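Local coordinates for glycosylation Associate Protein 1 (Streptococcus agalactiae serotype V, PDB 6OYC), which forms a complex with partner Gap proteins and, as a member of the accessory Sec system, probably supports glycosylation and secretion of bacterial surface adhesins, at residues A[4-9]-A[50-55]; A[379-384]-A[403-408]; A[301-306]-A[496-501]. All coordinates share one frame; numbering follows the deposited sequence.

Contact 1: A[4-9]-A[50-55]; sequences FIPSWY and LVVLNY
F4 and L50 form the parallel bridge that joins strands 2-5 and 48-52, neighbours in the seven-stranded Rossmann-like sheet of a GT-B-like fold and linked through helix 33-43 as a beta-alpha-beta crossover. The amide of V51 donates to F4 O over 2.7 Å, almost in line with the carbonyl. F4 and L50 start on the same face of the sheet and then part: the F4 ring leads off to F41, while L50 turns inward. The L50 side chain extends away from its own backbone N (chi1 -166°), which carries both methyls to the loop after the first strand. Its CD2 meets W8 CZ3 at 3.5 Å, oblique to the indole, and CD1 touches W8 CH2 and P6 CD from two directions roughly at right angles. P6 adds a second layer, its CB over the centre of one indole face. I5 and V51 cross at an angle, CG1 to CB at 4.0 Å, on the sheet face packed by helix 208-223.

Past the bridge the backbones separate, and two waters bridge the segments. One accepts from W8 N and donates to N54 OD1 at 2.7 Å; the other accepts from L53 N, donates to P6 O and meets Y9 OH, which is also bonded to H238. Farther along, N54 meets Y9, its amide plane 70° from the ring and its CB at the ring's edge, 3.6 Å from Y9 CD1. The ND2 end bonds Y16 O and makes a weaker bond to W8 O at 3.0 Å, bent to 126° at the hydrogen.

Contact 2: A[379-384]-A[403-408]; sequences QKFFSL and KTRLSF
T404 and S383 meet where the loop 379-384 folds against the start of strand 406-409, an outermost strand of the second parallel sheet. T404 OG1 lies anti to the backbone N (chi1 -174°), which turns the hydroxyl toward the loop. There it donates to S383 O at a short 2.5 Å and accepts from L406 N at 3.2 Å, closing an ST turn at the entry to the strand. One step on, R405 N donates to F381 O over 2.8 Å, reaching the carbonyl from outside its plane.

F381 holds its ring between its own backbone N and carbonyl carbon (chi1 84°), and F382 CB lies over one face. R405 is bent at chi2 and chi3, and its NH1 comes in obliquely, 3.2 Å from F381 CD2, although guanidinium and ring planes are only 17° apart; NE and NH2 bond I349 O and M343 O. Next to it, the F382 ring receives L406 CD1 over the centre of its face in a CH-pi contact, 3.9 Å from the centroid. L384 comes across L406 at about a right angle, pressing CD2 against L406 CB at 3.6 Å.

Backbone carbonyls of F381 and S383 thus both find donors in the strand's entry turn, while the phenyl and leucine groups bury the loop's inner side. By donating and accepting at once, the single hydroxyl of T404 ties the loop to the start of the strand.

Contact 3: A[301-306]-A[496-501]; sequences SPFDTR and DKINDY
D304 OD1 is gripped twice by R306: the backbone N at 3.2 Å comes from above the carboxylate plane and closes an Asx turn, while NE at 3.0 Å takes the syn lone pair in a nearly straight bond. The guanidinium meets the carboxylate side-on, with NH2 on the other oxygen, OD2, at 2.7 Å. Y437 also bonds OD2, and R306 has a second acidic partner in E414. This salt bridge lies in the linker that leaves strand 297-299 on its way to the second Rossmann-like domain of the GT-B-like fold. F303 and T305, the neighbours of D304 in sequence, point toward helix 484-502 near the end of the chain, while D304 points away from it.

F303 packs against the helix. I498 CD1 touches F303 CD1 at 3.5 Å and I498 CA lies over one face of the phenyl ring; K497 O approaches CZ obliquely. The F303 side chain slides past Y501, which runs the opposite way. The two ring planes stand 56° apart, neither stacked nor edge-to-face; what faces the tyrosine squarely is F303 CB, over its centre at 4.2 Å from the centroid.

N36, on helix 33-43 of the first domain, ties the pair together: its ND2 bonds F303 O and its backbone O takes the Y501 hydroxyl. A late helix packing back on the first domain and the linker recalls the C-terminal crossover of GT-B enzymes. T305 sends OG1 to the Y43 hydroxyl, leaving the methyl CG2 against Y501, 3.4 Å from Y501 CE1.

How the contacts relate
Contact 1 joins two neighbouring strands of the first parallel sheet, is buried, and has waters bridging its diverging ends; contact 2 sets a loop against an outermost strand of the second, partly open, with exposed lysines nearby. Their centres are 45 Å apart, on opposite sides of the chain's centre. Contact 3 belongs to the region between, where the interdomain linker meets a late helix, and no hydrogen bond crosses it directly; its packing is aromatic and aliphatic. It shares helix 33-43 with contact 1, since that helix touches both, and its centre lies about 23 Å away. Contact 2 falls inside the chain loop that contact 3 closes.

Contact 1: A[4-9]-A[50-55]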
# COMPACT_ATOMS: atom_id res chain seq x y z
N PHE A 4 -7.67 8.41 -13.85
CA PHE A 4 -6.75 8.42 -12.72
C PHE A 4 -5.44 7.78 -13.14
O PHE A 4 -5.43 6.69 -13.73
CB PHE A 4 -7.32 7.67 -11.51
CG PHE A 4 -8.38 8.43 -10.76
CD1 PHE A 4 -9.72 8.37 -11.16
CD2 PHE A 4 -8.05 9.18 -9.65
CE1 PHE A 4 -10.71 9.06 -10.46
CE2 PHE A 4 -9.03 9.87 -8.95
CZ PHE A 4 -10.35 9.82 -9.35
N ILE A 5 -4.32 8.44 -12.85
CA ILE A 5 -3.02 7.84 -13.13
C ILE A 5 -2.33 7.62 -11.79
O ILE A 5 -1.92 8.61 -11.15
CB ILE A 5 -2.18 8.70 -14.07
CG1 ILE A 5 -2.94 8.92 -15.40
CG2 ILE A 5 -0.82 8.07 -14.28
CD1 ILE A 5 -2.14 9.63 -16.44
N PRO A 6 -2.16 6.38 -11.34
CA PRO A 6 -1.56 6.11 -10.03
C PRO A 6 -0.04 6.13 -10.09
O PRO A 6 0.57 6.20 -11.16
CB PRO A 6 -2.06 4.70 -9.69
CG PRO A 6 -2.12 4.03 -11.04
CD PRO A 6 -2.52 5.12 -12.04
N SER A 7 0.57 6.05 -8.91
CA SER A 7 2.02 5.88 -8.75
C SER A 7 2.25 4.60 -7.95
O SER A 7 2.58 4.66 -6.76
CB SER A 7 2.67 7.09 -8.04
OG SER A 7 2.69 8.20 -8.91
N TRP A 8 2.01 3.47 -8.59
CA TRP A 8 2.14 2.20 -7.88
C TRP A 8 3.37 1.48 -8.38
O TRP A 8 3.31 0.29 -8.74
CB TRP A 8 0.89 1.33 -8.06
CG TRP A 8 -0.36 1.95 -7.53
CD1 TRP A 8 -0.46 2.93 -6.58
CD2 TRP A 8 -1.69 1.64 -7.94
NE1 TRP A 8 -1.79 3.25 -6.37
CE2 TRP A 8 -2.56 2.46 -7.18
CE3 TRP A 8 -2.23 0.73 -8.86
CZ2 TRP A 8 -3.94 2.41 -7.33
CZ3 TRP A 8 -3.61 0.67 -8.99
CH2 TRP A 8 -4.44 1.52 -8.24
N TYR A 9 4.47 2.22 -8.44
CA TYR A 9 5.70 1.82 -9.09
C TYR A 9 6.56 0.98 -8.16
O TYR A 9 6.31 0.87 -6.95
CB TYR A 9 6.46 3.07 -9.54
CG TYR A 9 5.70 3.85 -10.56
CD1 TYR A 9 5.24 3.23 -11.72
CD2 TYR A 9 5.41 5.20 -10.37
CE1 TYR A 9 4.54 3.92 -12.67
CE2 TYR A 9 4.69 5.91 -11.34
CZ TYR A 9 4.26 5.25 -12.49
OH TYR A 9 3.55 5.90 -13.48
N LEU A 50 -9.00 3.91 -14.39
CA LEU A 50 -7.61 3.89 -13.95
C LEU A 50 -6.70 3.66 -15.16
O LEU A 50 -7.02 2.87 -16.05
CB LEU A 50 -7.42 2.78 -12.92
CG LEU A 50 -6.16 2.72 -12.06
CD1 LEU A 50 -6.19 3.75 -10.95
CD2 LEU A 50 -6.04 1.30 -11.50
N VAL A 51 -5.58 4.38 -15.20
CA VAL A 51 -4.63 4.30 -16.31
C VAL A 51 -3.29 3.90 -15.70
O VAL A 51 -2.60 4.74 -15.11
CB VAL A 51 -4.52 5.62 -17.09
CG1 VAL A 51 -3.52 5.50 -18.22
CG2 VAL A 51 -5.90 6.10 -17.62
N VAL A 52 -2.92 2.64 -15.87
CA VAL A 52 -1.79 2.03 -15.16
C VAL A 52 -0.61 1.95 -16.11
O VAL A 52 -0.69 1.27 -17.15
CB VAL A 52 -2.15 0.64 -14.61
CG1 VAL A 52 -0.94 -0.01 -13.94
CG2 VAL A 52 -3.31 0.77 -13.62
N LEU A 53 0.49 2.59 -15.76
CA LEU A 53 1.60 2.72 -16.70
C LEU A 53 2.66 1.64 -16.53
O LEU A 53 3.35 1.32 -17.50
CB LEU A 53 2.26 4.09 -16.57
CG LEU A 53 1.41 5.30 -16.92
CD1 LEU A 53 2.25 6.58 -16.86
CD2 LEU A 53 0.77 5.16 -18.29
N ASN A 54 2.81 1.07 -15.33
CA ASN A 54 3.86 0.09 -15.08
C ASN A 54 3.31 -1.32 -15.20
O ASN A 54 2.10 -1.55 -15.25
CB ASN A 54 4.49 0.30 -13.70
CG ASN A 54 3.48 0.17 -12.57
OD1 ASN A 54 2.43 0.80 -12.59
ND2 ASN A 54 3.81 -0.65 -11.59
N TYR A 55 4.24 -2.27 -15.25
CA TYR A 55 3.91 -3.69 -15.35
C TYR A 55 3.25 -4.18 -14.06
O TYR A 55 3.84 -4.09 -12.97
CB TYR A 55 5.22 -4.45 -15.64
CG TYR A 55 5.13 -5.95 -15.81
CD1 TYR A 55 4.27 -6.53 -16.74
CD2 TYR A 55 5.94 -6.79 -15.05
CE1 TYR A 55 4.21 -7.90 -16.90
CE2 TYR A 55 5.90 -8.15 -15.21
CZ TYR A 55 5.03 -8.70 -16.13
OH TYR A 55 4.98 -10.06 -16.29
O HOH W 1 1.21 2.92 -11.37
O HOH W 2 0.89 4.61 -13.53

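Contact 2: A[379-384]-A[403-408]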
# COMPACT_ATOMS: atom_id res chain seq x y z
N GLN A 379 3.30 -11.63 37.31
CA GLN A 379 1.85 -11.74 37.29
C GLN A 379 1.36 -12.31 35.97
O GLN A 379 1.70 -11.79 34.90
CB GLN A 379 1.21 -10.37 37.55
CG GLN A 379 1.29 -9.93 38.99
CD GLN A 379 -0.07 -9.86 39.63
OE1 GLN A 379 -0.73 -10.88 39.83
NE2 GLN A 379 -0.52 -8.64 39.94
N LYS A 380 0.51 -13.34 36.05
CA LYS A 380 0.17 -14.13 34.87
C LYS A 380 -0.73 -13.35 33.91
O LYS A 380 -0.65 -13.56 32.69
CB LYS A 380 -0.48 -15.45 35.29
CG LYS A 380 -0.73 -16.40 34.11
CD LYS A 380 0.07 -17.70 34.23
CE LYS A 380 -0.30 -18.68 33.11
NZ LYS A 380 0.70 -18.77 32.00
N PHE A 381 -1.59 -12.46 34.42
CA PHE A 381 -2.40 -11.65 33.52
C PHE A 381 -1.55 -10.68 32.71
O PHE A 381 -2.02 -10.17 31.68
CB PHE A 381 -3.48 -10.90 34.31
CG PHE A 381 -3.01 -9.60 34.91
CD1 PHE A 381 -2.39 -9.58 36.16
CD2 PHE A 381 -3.19 -8.39 34.23
CE1 PHE A 381 -1.96 -8.38 36.72
CE2 PHE A 381 -2.75 -7.19 34.78
CZ PHE A 381 -2.15 -7.18 36.03
N PHE A 382 -0.31 -10.43 33.14
CA PHE A 382 0.61 -9.49 32.51
C PHE A 382 1.82 -10.23 31.97
O PHE A 382 2.96 -9.92 32.34
CB PHE A 382 1.03 -8.42 33.53
CG PHE A 382 1.49 -7.12 32.91
CD1 PHE A 382 0.56 -6.19 32.44
CD2 PHE A 382 2.84 -6.80 32.83
CE1 PHE A 382 0.98 -4.98 31.88
CE2 PHE A 382 3.26 -5.60 32.27
CZ PHE A 382 2.33 -4.68 31.80
N SER A 383 1.61 -11.20 31.08
CA SER A 383 2.69 -12.02 30.57
C SER A 383 2.46 -12.28 29.09
O SER A 383 1.37 -12.03 28.56
CB SER A 383 2.78 -13.34 31.33
OG SER A 383 1.49 -13.78 31.70
N LEU A 384 3.49 -12.81 28.42
CA LEU A 384 3.43 -13.11 26.98
C LEU A 384 3.81 -14.56 26.75
O LEU A 384 4.98 -14.93 26.90
CB LEU A 384 4.35 -12.18 26.19
CG LEU A 384 3.86 -10.75 26.06
CD1 LEU A 384 4.96 -9.90 25.49
CD2 LEU A 384 2.62 -10.69 25.19
N LYS A 403 -5.81 -16.54 32.69
CA LYS A 403 -5.30 -16.29 31.34
C LYS A 403 -4.78 -14.87 31.16
O LYS A 403 -5.24 -13.92 31.81
CB LYS A 403 -6.37 -16.58 30.29
CG LYS A 403 -5.87 -17.42 29.10
CD LYS A 403 -5.98 -18.92 29.35
CE LYS A 403 -5.15 -19.72 28.35
NZ LYS A 403 -5.67 -19.60 26.96
N THR A 404 -3.81 -14.73 30.26
CA THR A 404 -3.07 -13.48 30.09
C THR A 404 -3.90 -12.46 29.32
O THR A 404 -4.79 -12.81 28.55
CB THR A 404 -1.77 -13.71 29.34
OG1 THR A 404 -1.01 -12.49 29.32
CG2 THR A 404 -2.05 -14.15 27.93
N ARG A 405 -3.61 -11.18 29.58
CA ARG A 405 -4.24 -10.08 28.87
C ARG A 405 -3.26 -9.33 27.97
O ARG A 405 -3.56 -8.22 27.52
CB ARG A 405 -4.89 -9.13 29.87
CG ARG A 405 -5.50 -9.85 31.05
CD ARG A 405 -6.91 -9.38 31.35
NE ARG A 405 -6.98 -7.97 31.71
CZ ARG A 405 -6.71 -7.47 32.91
NH1 ARG A 405 -6.35 -8.27 33.91
NH2 ARG A 405 -6.80 -6.15 33.11
N LEU A 406 -2.08 -9.91 27.72
CA LEU A 406 -1.11 -9.35 26.80
C LEU A 406 -0.93 -10.28 25.61
O LEU A 406 -0.86 -11.51 25.77
CB LEU A 406 0.26 -9.16 27.47
CG LEU A 406 0.33 -8.26 28.69
CD1 LEU A 406 1.78 -8.15 29.18
CD2 LEU A 406 -0.25 -6.91 28.33
N SER A 407 -0.82 -9.70 24.42
CA SER A 407 -0.42 -10.46 23.25
C SER A 407 0.49 -9.61 22.37
O SER A 407 0.62 -8.39 22.54
CB SER A 407 -1.62 -10.98 22.44
OG SER A 407 -2.52 -9.92 22.12
N PHE A 408 1.13 -10.29 21.43
CA PHE A 408 2.04 -9.68 20.48
C PHE A 408 1.65 -10.16 19.10
O PHE A 408 1.52 -11.37 18.88
CB PHE A 408 3.49 -10.05 20.81
CG PHE A 408 4.50 -9.46 19.88
CD1 PHE A 408 4.87 -10.12 18.70
CD2 PHE A 408 5.11 -8.25 20.18
CE1 PHE A 408 5.81 -9.56 17.85
CE2 PHE A 408 6.05 -7.70 19.34
CZ PHE A 408 6.41 -8.36 18.17

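Contact 3: A[301-306]-A[496-501]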
# COMPACT_ATOMS: atom_id res chain seq x y z
N SER A 301 -8.30 14.78 3.19
CA SER A 301 -7.74 13.86 4.17
C SER A 301 -7.92 12.42 3.68
O SER A 301 -8.96 12.08 3.10
CB SER A 301 -8.36 14.05 5.56
OG SER A 301 -9.72 14.43 5.47
N PRO A 302 -6.94 11.57 3.88
CA PRO A 302 -6.90 10.25 3.21
C PRO A 302 -7.65 9.14 3.95
O PRO A 302 -7.05 8.14 4.35
CB PRO A 302 -5.40 9.97 3.13
CG PRO A 302 -4.81 10.69 4.33
CD PRO A 302 -5.65 11.92 4.52
N PHE A 303 -8.97 9.28 4.07
CA PHE A 303 -9.81 8.24 4.68
C PHE A 303 -9.75 6.93 3.91
O PHE A 303 -9.74 6.91 2.67
CB PHE A 303 -11.27 8.69 4.74
CG PHE A 303 -11.50 9.88 5.61
CD1 PHE A 303 -11.47 9.75 6.99
CD2 PHE A 303 -11.78 11.12 5.05
CE1 PHE A 303 -11.69 10.86 7.81
CE2 PHE A 303 -12.01 12.23 5.84
CZ PHE A 303 -11.97 12.10 7.23
N ASP A 304 -9.75 5.82 4.65
CA ASP A 304 -9.85 4.47 4.10
C ASP A 304 -11.13 3.85 4.66
O ASP A 304 -11.15 3.38 5.80
CB ASP A 304 -8.64 3.61 4.46
CG ASP A 304 -8.75 2.17 3.94
OD1 ASP A 304 -9.72 1.84 3.21
OD2 ASP A 304 -7.86 1.36 4.27
N THR A 305 -12.18 3.81 3.84
CA THR A 305 -13.49 3.43 4.35
C THR A 305 -13.69 1.92 4.45
O THR A 305 -14.78 1.49 4.83
CB THR A 305 -14.58 4.04 3.48
OG1 THR A 305 -14.26 3.80 2.11
CG2 THR A 305 -14.67 5.57 3.73
N ARG A 306 -12.69 1.10 4.13
CA ARG A 306 -12.78 -0.32 4.48
C ARG A 306 -12.82 -0.54 6.00
O ARG A 306 -13.14 -1.65 6.43
CB ARG A 306 -11.60 -1.10 3.89
CG ARG A 306 -11.46 -1.04 2.36
CD ARG A 306 -10.14 -1.65 1.88
NE ARG A 306 -8.97 -0.91 2.35
CZ ARG A 306 -7.72 -1.36 2.30
NH1 ARG A 306 -7.47 -2.55 1.78
NH2 ARG A 306 -6.72 -0.62 2.77
N ASP A 496 -18.68 12.41 11.27
CA ASP A 496 -18.99 13.61 10.52
C ASP A 496 -17.88 13.96 9.54
O ASP A 496 -18.15 14.28 8.39
CB ASP A 496 -19.27 14.79 11.47
CG ASP A 496 -20.37 14.48 12.45
OD1 ASP A 496 -20.35 14.96 13.61
OD2 ASP A 496 -21.31 13.77 12.02
N LYS A 497 -16.63 13.93 9.99
CA LYS A 497 -15.51 14.08 9.07
C LYS A 497 -15.57 13.06 7.93
O LYS A 497 -15.30 13.38 6.77
CB LYS A 497 -14.18 13.97 9.84
CG LYS A 497 -13.89 15.19 10.71
CD LYS A 497 -12.47 15.71 10.53
CE LYS A 497 -12.44 17.23 10.66
NZ LYS A 497 -13.40 17.73 11.71
N ILE A 498 -15.94 11.82 8.26
CA ILE A 498 -16.11 10.78 7.26
C ILE A 498 -17.03 11.25 6.14
O ILE A 498 -16.76 11.03 4.95
CB ILE A 498 -16.64 9.50 7.93
CG1 ILE A 498 -15.50 8.73 8.63
CG2 ILE A 498 -17.42 8.62 6.95
CD1 ILE A 498 -14.46 8.15 7.71
N ASN A 499 -18.12 11.94 6.49
CA ASN A 499 -19.19 12.17 5.53
C ASN A 499 -18.90 13.29 4.54
O ASN A 499 -19.48 13.30 3.45
CB ASN A 499 -20.50 12.43 6.27
CG ASN A 499 -20.92 11.24 7.12
OD1 ASN A 499 -20.38 10.13 6.98
ND2 ASN A 499 -21.88 11.46 8.02
N ASP A 500 -17.99 14.21 4.85
CA ASP A 500 -17.54 15.13 3.81
C ASP A 500 -16.95 14.37 2.63
O ASP A 500 -16.87 14.92 1.52
CB ASP A 500 -16.51 16.11 4.37
CG ASP A 500 -16.95 16.74 5.68
OD1 ASP A 500 -16.08 17.06 6.52
OD2 ASP A 500 -18.18 16.90 5.88
N TYR A 501 -16.57 13.12 2.86
CA TYR A 501 -15.92 12.21 1.92
C TYR A 501 -16.89 11.21 1.29
O TYR A 501 -16.77 10.92 0.10
CB TYR A 501 -14.80 11.47 2.67
CG TYR A 501 -14.13 10.33 1.95
CD1 TYR A 501 -14.57 9.02 2.10
CD2 TYR A 501 -13.04 10.57 1.14
CE1 TYR A 501 -13.94 7.98 1.44
CE2 TYR A 501 -12.40 9.54 0.47
CZ TYR A 501 -12.85 8.25 0.63
OH TYR A 501 -12.20 7.25 -0.03